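Local structure of uncharacterized protein (Bacteroides caccae, 3NO2) at residues F127-K132 with V215-P220; D177-C182 with H186-L191. The protein is of unknown function but folds as a six-bladed beta-propeller related to the Mal s 1 allergenic protein-like family. All coordinates share one frame; numbering follows the deposited sequence.

Contact 1. Residues F127-K132 with V215-P220; sequences FRQINK and VAQLFP
Gln129 and Gln217 meet through their side-chain amides, and this one pair makes the whole contact, which buries only 88 Å² between segments whose closest CA atoms, those of the same two glutamines, are 8.2 Å apart. The hydrogen bond runs from Gln129 NE2 to Gln217 OE1 at 3.1 Å and is nearly straight, with 169° at the hydrogen. It lies in the amide plane of the donor but reaches the acceptor from above its carbonyl plane, not on a lone pair; the two amide planes are 77° apart. Gln129 OE1 also rests against Gln217 CG and CD, 3.4 Å from each, where the two extended side chains cross at about a right angle. Gln129 does the reaching; Gln217, with CG anti to its backbone N (chi1 -167°), lays its chain across the end of Gln129.

Both amides are buried and have further partners. Gln129 OE1 is bonded to Ser169 OG and its NE2 also to Asn40 O, while Gln217 OE1 accepts from Ile271 N and is bonded to Thr270 OG1. Gln129 is held at both amide atoms, which should fix its rotation, whereas three bonds converge on Gln217 OE1.

Within 127-132, Arg128 NH1 donates to Phe127 O at 2.9 Å. The two glutamines, from the innermost strand of one blade and the run-in to that of another, meet near the centre of the chain, as expected where innermost strands of a six-bladed beta-propeller line its central channel.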
ATOM      1  N   PHE A 127       6.195   6.962  -6.894  1.00  6.02           N
ATOM      2  CA  PHE A 127       5.617   6.436  -5.668  1.00  5.05           C
ATOM      3  C   PHE A 127       4.677   5.281  -5.931  1.00  4.52           C
ATOM      4  O   PHE A 127       4.257   4.980  -7.065  1.00  5.61           O
ATOM      5  CB  PHE A 127       4.890   7.529  -4.896  1.00  5.44           C
ATOM      6  CG  PHE A 127       3.836   8.252  -5.692  1.00  6.33           C
ATOM      7  CD1 PHE A 127       2.560   7.726  -5.866  1.00  5.87           C
ATOM      8  CD2 PHE A 127       4.148   9.456  -6.323  1.00  7.34           C
ATOM      9  CE1 PHE A 127       1.594   8.451  -6.599  1.00  7.95           C
ATOM     10  CE2 PHE A 127       3.183  10.150  -7.024  1.00  8.74           C
ATOM     11  CZ  PHE A 127       1.942   9.632  -7.144  1.00  7.22           C
ATOM     12  N   ARG A 128       4.308   4.611  -4.826  1.00  5.32           N
ATOM     13  CA  ARG A 128       3.228   3.640  -4.817  1.00  4.48           C
ATOM     14  C   ARG A 128       2.113   4.187  -3.926  1.00  5.43           C
ATOM     15  O   ARG A 128       1.149   4.777  -4.471  1.00  5.99           O
ATOM     16  CB  ARG A 128       3.723   2.250  -4.441  1.00  5.68           C
ATOM     17  CG  ARG A 128       4.710   1.706  -5.459  1.00  5.77           C
ATOM     18  CD  ARG A 128       4.069   1.402  -6.813  1.00  5.50           C
ATOM     19  NE  ARG A 128       5.058   0.920  -7.787  1.00  5.61           N
ATOM     20  CZ  ARG A 128       5.834   1.663  -8.541  1.00  7.05           C
ATOM     21  NH1 ARG A 128       5.743   2.970  -8.533  1.00  7.35           N
ATOM     22  NH2 ARG A 128       6.781   1.071  -9.270  1.00  7.64           N
ATOM     23  N   GLN A 129       2.196   4.080  -2.596  1.00  4.74           N
ATOM     24  CA  GLN A 129       1.092   4.444  -1.709  1.00  6.00           C
ATOM     25  C   GLN A 129       1.381   5.741  -0.940  1.00  6.58           C
ATOM     26  O   GLN A 129       2.099   5.741   0.058  1.00  6.46           O
ATOM     27  CB  GLN A 129       0.836   3.328  -0.692  1.00  4.91           C
ATOM     28  CG  GLN A 129       0.590   1.967  -1.307  1.00  5.37           C
ATOM     29  CD  GLN A 129      -0.080   0.999  -0.323  1.00  5.64           C
ATOM     30  OE1 GLN A 129      -0.053   1.194   0.899  1.00  5.61           O
ATOM     31  NE2 GLN A 129      -0.671  -0.078  -0.838  1.00  5.50           N
ATOM     32  N   ILE A 130       0.799   6.827  -1.398  1.00  5.33           N
ATOM     33  CA  ILE A 130       0.767   8.093  -0.697  1.00  5.72           C
ATOM     34  C   ILE A 130      -0.227   7.989   0.464  1.00  7.25           C
ATOM     35  O   ILE A 130      -1.172   7.211   0.416  1.00  7.10           O
ATOM     36  CB  ILE A 130       0.405   9.212  -1.678  1.00  5.98           C
ATOM     37  CG1 ILE A 130       1.537   9.413  -2.687  1.00  6.13           C
ATOM     38  CG2 ILE A 130       0.072  10.528  -0.950  1.00  7.10           C
ATOM     39  CD1 ILE A 130       1.273  10.497  -3.781  1.00  7.13           C
ATOM     40  N   ASN A 131       0.016   8.732   1.527  1.00  7.18           N
ATOM     41  CA  ASN A 131      -0.850   8.797   2.693  1.00  6.60           C
ATOM     42  C   ASN A 131      -1.017  10.282   3.098  1.00  7.08           C
ATOM     43  O   ASN A 131      -0.371  11.160   2.562  1.00  7.38           O
ATOM     44  CB  ASN A 131      -0.277   7.917   3.830  1.00  6.90           C
ATOM     45  CG  ASN A 131      -1.343   7.390   4.759  1.00  8.37           C
ATOM     46  OD1 ASN A 131      -2.485   7.848   4.769  1.00  8.71           O
ATOM     47  ND2 ASN A 131      -0.980   6.346   5.490  1.00 10.09           N
ATOM     48  N   LYS A 132      -1.947  10.534   4.006  1.00  8.88           N
ATOM     49  CA  LYS A 132      -2.307  11.874   4.474  1.00  9.72           C
ATOM     50  C   LYS A 132      -2.074  11.916   5.985  1.00  9.76           C
ATOM     51  O   LYS A 132      -2.568  11.033   6.685  1.00 11.39           O
ATOM     52  CB  LYS A 132      -3.742  12.148   4.110  1.00  8.47           C
ATOM     53  CG  LYS A 132      -4.187  13.603   4.399  1.00 10.90           C
ATOM     54  CD  LYS A 132      -5.627  13.850   3.933  1.00 11.55           C
ATOM     55  CE  LYS A 132      -6.025  15.277   4.163  1.00 13.06           C
ATOM     56  NZ  LYS A 132      -7.434  15.540   3.679  1.00 12.86           N
ATOM     57  N   VAL A 215       9.542  -5.226   0.985  1.00  5.65           N
ATOM     58  CA  VAL A 215       8.627  -4.868   2.083  1.00  4.92           C
ATOM     59  C   VAL A 215       7.627  -3.868   1.495  1.00  5.30           C
ATOM     60  O   VAL A 215       7.962  -2.700   1.233  1.00  5.80           O
ATOM     61  CB  VAL A 215       9.318  -4.357   3.328  1.00  5.22           C
ATOM     62  CG1 VAL A 215       8.294  -3.925   4.388  1.00  7.20           C
ATOM     63  CG2 VAL A 215      10.269  -5.416   3.864  1.00  7.17           C
ATOM     64  N   ALA A 216       6.424  -4.371   1.211  1.00  5.21           N
ATOM     65  CA  ALA A 216       5.309  -3.629   0.582  1.00  5.11           C
ATOM     66  C   ALA A 216       4.389  -3.129   1.722  1.00  4.83           C
ATOM     67  O   ALA A 216       4.859  -2.702   2.785  1.00  5.91           O
ATOM     68  CB  ALA A 216       4.641  -4.444  -0.512  1.00  5.80           C
ATOM     69  N   GLN A 217       3.075  -3.175   1.571  1.00  5.49           N
ATOM     70  CA  GLN A 217       2.238  -2.495   2.543  1.00  4.65           C
ATOM     71  C   GLN A 217       2.378  -3.096   3.937  1.00  5.78           C
ATOM     72  O   GLN A 217       2.394  -4.336   4.122  1.00  5.40           O
ATOM     73  CB  GLN A 217       0.766  -2.518   2.123  1.00  6.02           C
ATOM     74  CG  GLN A 217      -0.115  -1.566   2.928  1.00  5.71           C
ATOM     75  CD  GLN A 217      -1.521  -1.445   2.384  1.00  5.25           C
ATOM     76  OE1 GLN A 217      -1.812  -1.953   1.291  1.00  5.71           O
ATOM     77  NE2 GLN A 217      -2.386  -0.714   3.095  1.00  6.41           N
ATOM     78  N   LEU A 218       2.379  -2.193   4.909  1.00  6.08           N
ATOM     79  CA  LEU A 218       2.333  -2.488   6.339  1.00  5.22           C
ATOM     80  C   LEU A 218       0.978  -2.058   6.866  1.00  7.15           C
ATOM     81  O   LEU A 218       0.539  -0.931   6.566  1.00  7.16           O
ATOM     82  CB  LEU A 218       3.437  -1.695   7.037  1.00  6.69           C
ATOM     83  CG  LEU A 218       4.865  -1.877   6.489  1.00  6.67           C
ATOM     84  CD1 LEU A 218       5.802  -0.872   7.222  1.00  8.90           C
ATOM     85  CD2 LEU A 218       5.346  -3.298   6.657  1.00  8.55           C
ATOM     86  N   PHE A 219       0.315  -2.906   7.659  1.00  7.14           N
ATOM     87  CA  PHE A 219      -0.991  -2.609   8.165  1.00  6.95           C
ATOM     88  C   PHE A 219      -1.000  -2.837   9.671  1.00  7.80           C
ATOM     89  O   PHE A 219      -1.129  -3.960  10.152  1.00  7.71           O
ATOM     90  CB  PHE A 219      -2.098  -3.425   7.469  1.00  7.33           C
ATOM     91  CG  PHE A 219      -3.450  -2.797   7.601  1.00 10.24           C
ATOM     92  CD1 PHE A 219      -4.161  -2.915   8.760  1.00 12.98           C
ATOM     93  CD2 PHE A 219      -3.962  -2.088   6.552  1.00 10.88           C
ATOM     94  CE1 PHE A 219      -5.429  -2.281   8.858  1.00 13.62           C
ATOM     95  CE2 PHE A 219      -5.206  -1.450   6.669  1.00 15.19           C
ATOM     96  CZ  PHE A 219      -5.877  -1.545   7.821  1.00 13.24           C
ATOM     97  N   PRO A 220      -0.862  -1.742  10.424  1.00  8.99           N
ATOM     98  CA  PRO A 220      -0.900  -1.864  11.914  1.00 10.23           C
ATOM     99  C   PRO A 220      -2.246  -2.330  12.440  1.00 11.58           C
ATOM    100  O   PRO A 220      -3.276  -1.956  11.893  1.00 12.09           O
ATOM    101  CB  PRO A 220      -0.627  -0.421  12.379  1.00 11.09           C
ATOM    102  CG  PRO A 220       0.175   0.191  11.260  1.00 11.17           C
ATOM    103  CD  PRO A 220      -0.395  -0.397   9.991  1.00  8.68           C
TER

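Contact 2. Residues D177-C182 with H186-L191; sequences DCLVAC and HCFVQL
Asp177 opens the pairing with its carboxylate: OD2 accepts from Gln190 NE2 at 2.8 Å through its anti lone pair, with the carboxylate and amide planes 58° apart. Asp177 OD1 takes Leu193 N, so both oxygens are held at this end. Cys178 then forms a hydrogen-bonded antiparallel pair with Leu191, with backbone bonds running both ways; Leu191 N to Cys178 O measures 2.8 Å, and Cys178 SG packs against Leu191 CB. Leu179, in a non-hydrogen-bonded pair with Gln190, turns to the other face, where its CD2 lies 3.8 Å from Gln190 CB and 4.0 Å from Phe188 CE1. Its side chain runs beside that of Phe188, pointing the same way. Val180 exchanges two backbone bonds with Val189; with CG1 anti to the backbone N (chi1 -178°), CG2 lies beside that N and meets Leu191 CD1 at 3.8 Å. Ala181 forms a non-hydrogen-bonded pair with Phe188, whose CB sits 3.2 Å from Val180 O. Cys182 closes the ladder, its N donating to Cys187 O at 3.0 Å.

This hairpin is the middle pair of a four-stranded blade, between strands 169-172 and 198-203. Leu179 and Ala181 pack on strand 214-220 of the next blade, Val189 and Leu191 on 198-203, and Phe188 on both.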
ATOM      1  N   ASP A 177       3.354   8.278  15.373  1.00 17.36           N
ATOM      2  CA  ASP A 177       4.524   7.997  14.531  1.00 16.72           C
ATOM      3  C   ASP A 177       4.018   7.259  13.274  1.00 13.27           C
ATOM      4  O   ASP A 177       2.865   6.811  13.214  1.00 15.70           O
ATOM      5  CB  ASP A 177       5.560   7.119  15.236  1.00 14.35           C
ATOM      6  CG  ASP A 177       6.361   7.842  16.313  1.00 20.47           C
ATOM      7  OD1 ASP A 177       6.170   9.059  16.504  1.00 19.26           O
ATOM      8  OD2 ASP A 177       7.194   7.154  16.933  1.00 20.14           O
ATOM      9  N   CYS A 178       4.889   7.139  12.272  1.00 13.75           N
ATOM     10  CA  CYS A 178       4.534   6.331  11.127  1.00 14.26           C
ATOM     11  C   CYS A 178       5.605   5.299  10.857  1.00 12.19           C
ATOM     12  O   CYS A 178       6.763   5.424  11.241  1.00 14.56           O
ATOM     13  CB  CYS A 178       4.196   7.148   9.891  1.00 18.35           C
ATOM     14  SG  CYS A 178       5.582   7.839   9.035  1.00 18.55           S
ATOM     15  N   LEU A 179       5.154   4.245  10.216  1.00  9.77           N
ATOM     16  CA  LEU A 179       6.030   3.209   9.706  1.00  7.99           C
ATOM     17  C   LEU A 179       6.162   3.418   8.208  1.00  8.60           C
ATOM     18  O   LEU A 179       5.144   3.681   7.545  1.00  9.99           O
ATOM     19  CB  LEU A 179       5.484   1.824   9.931  1.00  8.91           C
ATOM     20  CG  LEU A 179       5.250   1.400  11.378  1.00  9.61           C
ATOM     21  CD1 LEU A 179       4.704  -0.052  11.449  1.00 12.86           C
ATOM     22  CD2 LEU A 179       6.550   1.462  12.154  1.00 11.63           C
ATOM     23  N   VAL A 180       7.353   3.342   7.664  1.00  7.36           N
ATOM     24  CA  VAL A 180       7.563   3.441   6.203  1.00  7.06           C
ATOM     25  C   VAL A 180       8.185   2.137   5.712  1.00  6.67           C
ATOM     26  O   VAL A 180       9.263   1.718   6.166  1.00  7.87           O
ATOM     27  CB  VAL A 180       8.429   4.632   5.821  1.00  7.16           C
ATOM     28  CG1 VAL A 180       8.593   4.733   4.291  1.00  7.10           C
ATOM     29  CG2 VAL A 180       7.833   5.948   6.406  1.00 11.01           C
ATOM     30  N   ALA A 181       7.468   1.477   4.791  1.00  6.42           N
ATOM     31  CA  ALA A 181       7.906   0.275   4.135  1.00  5.66           C
ATOM     32  C   ALA A 181       9.003   0.633   3.133  1.00  5.62           C
ATOM     33  O   ALA A 181       8.784   1.503   2.281  1.00  6.46           O
ATOM     34  CB  ALA A 181       6.754  -0.374   3.387  1.00  7.28           C
ATOM     35  N   CYS A 182      10.161  -0.012   3.217  1.00  6.60           N
ATOM     36  CA  CYS A 182      11.289   0.392   2.343  1.00  6.30           C
ATOM     37  C   CYS A 182      11.573  -0.539   1.166  1.00  5.99           C
ATOM     38  O   CYS A 182      12.638  -0.501   0.576  1.00  6.02           O
ATOM     39  CB  CYS A 182      12.529   0.712   3.176  1.00  7.00           C
ATOM     40  SG  CYS A 182      12.344   2.151   4.236  1.00  9.70           S
ATOM     41  N   HIS A 186      14.417  -4.438   2.218  1.00  7.00           N
ATOM     42  CA  HIS A 186      14.148  -5.587   3.098  1.00  6.88           C
ATOM     43  C   HIS A 186      13.907  -5.168   4.518  1.00  8.16           C
ATOM     44  O   HIS A 186      14.212  -5.906   5.454  1.00  8.61           O
ATOM     45  CB  HIS A 186      15.262  -6.660   3.042  1.00  7.40           C
ATOM     46  CG  HIS A 186      15.817  -6.906   1.666  1.00  6.91           C
ATOM     47  ND1 HIS A 186      15.024  -7.231   0.586  1.00  8.30           N
ATOM     48  CD2 HIS A 186      17.081  -6.822   1.182  1.00  6.99           C
ATOM     49  CE1 HIS A 186      15.783  -7.381  -0.493  1.00  7.92           C
ATOM     50  NE2 HIS A 186      17.041  -7.144  -0.157  1.00  7.46           N
ATOM     51  N   CYS A 187      13.363  -3.979   4.714  1.00  7.18           N
ATOM     52  CA  CYS A 187      13.169  -3.435   6.030  1.00  8.52           C
ATOM     53  C   CYS A 187      12.036  -2.415   6.026  1.00  7.87           C
ATOM     54  O   CYS A 187      11.513  -1.997   4.982  1.00  8.38           O
ATOM     55  CB  CYS A 187      14.459  -2.739   6.541  1.00  8.42           C
ATOM     56  SG  CYS A 187      14.899  -1.224   5.661  1.00 10.53           S
ATOM     57  N   PHE A 188      11.643  -2.013   7.216  1.00  7.43           N
ATOM     58  CA  PHE A 188      10.849  -0.822   7.389  1.00  8.63           C
ATOM     59  C   PHE A 188      11.398   0.040   8.499  1.00  9.45           C
ATOM     60  O   PHE A 188      12.223  -0.444   9.318  1.00  9.88           O
ATOM     61  CB  PHE A 188       9.367  -1.159   7.614  1.00  8.21           C
ATOM     62  CG  PHE A 188       9.044  -1.937   8.853  1.00  9.74           C
ATOM     63  CD1 PHE A 188       8.702  -1.284  10.031  1.00 10.95           C
ATOM     64  CD2 PHE A 188       8.954  -3.309   8.806  1.00 11.54           C
ATOM     65  CE1 PHE A 188       8.303  -2.014  11.138  1.00 14.47           C
ATOM     66  CE2 PHE A 188       8.557  -4.030   9.924  1.00 12.04           C
ATOM     67  CZ  PHE A 188       8.243  -3.383  11.060  1.00 12.10           C
ATOM     68  N   VAL A 189      11.006   1.291   8.544  1.00  8.40           N
ATOM     69  CA  VAL A 189      11.474   2.202   9.588  1.00  9.53           C
ATOM     70  C   VAL A 189      10.278   2.819  10.298  1.00 10.93           C
ATOM     71  O   VAL A 189       9.172   2.854   9.760  1.00 10.03           O
ATOM     72  CB  VAL A 189      12.379   3.316   9.047  1.00  9.29           C
ATOM     73  CG1 VAL A 189      13.652   2.715   8.433  1.00 13.65           C
ATOM     74  CG2 VAL A 189      11.595   4.187   8.030  1.00 12.90           C
ATOM     75  N   GLN A 190      10.505   3.259  11.539  1.00 11.23           N
ATOM     76  CA  GLN A 190       9.566   4.069  12.265  1.00 10.88           C
ATOM     77  C   GLN A 190      10.104   5.499  12.302  1.00 12.33           C
ATOM     78  O   GLN A 190      11.273   5.685  12.707  1.00 14.14           O
ATOM     79  CB  GLN A 190       9.380   3.489  13.669  1.00 12.46           C
ATOM     80  CG  GLN A 190       8.394   4.269  14.521  1.00 13.07           C
ATOM     81  CD  GLN A 190       8.150   3.620  15.880  1.00 19.48           C
ATOM     82  OE1 GLN A 190       8.300   2.412  16.026  1.00 22.02           O
ATOM     83  NE2 GLN A 190       7.753   4.428  16.871  1.00 18.50           N
ATOM     84  N   LEU A 191       9.273   6.448  11.903  1.00 12.18           N
ATOM     85  CA  LEU A 191       9.605   7.871  11.902  1.00 15.08           C
ATOM     86  C   LEU A 191       8.848   8.607  12.993  1.00 19.84           C
ATOM     87  O   LEU A 191       7.635   8.470  13.110  1.00 18.30           O
ATOM     88  CB  LEU A 191       9.220   8.540  10.586  1.00 21.21           C
ATOM     89  CG  LEU A 191       9.927   8.042   9.349  1.00 20.36           C
ATOM     90  CD1 LEU A 191       9.504   8.925   8.135  1.00 20.91           C
ATOM     91  CD2 LEU A 191      11.422   8.037   9.529  1.00 24.96           C
TER

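In the fold
Both contacts are buried, but they sit at different depths of the propeller: the centre of contact 1 is about 4 Å from the centre of the chain, that of contact 2 about 13 Å. Contact 1 joins separate blades through polar side chains alone, whereas contact 2 lies inside one blade and combines a backbone ladder with mainly apolar side chains. They share no strand, yet they touch, with centres about 9 Å apart. Strand 214-220 links them: Leu218 CD1 packs on Phe188 CB at 3.6 Å, and Val215 and Ala216 abut Ala181. Along the chain, the hairpin of contact 2 is nested within the loop that contact 1 closes.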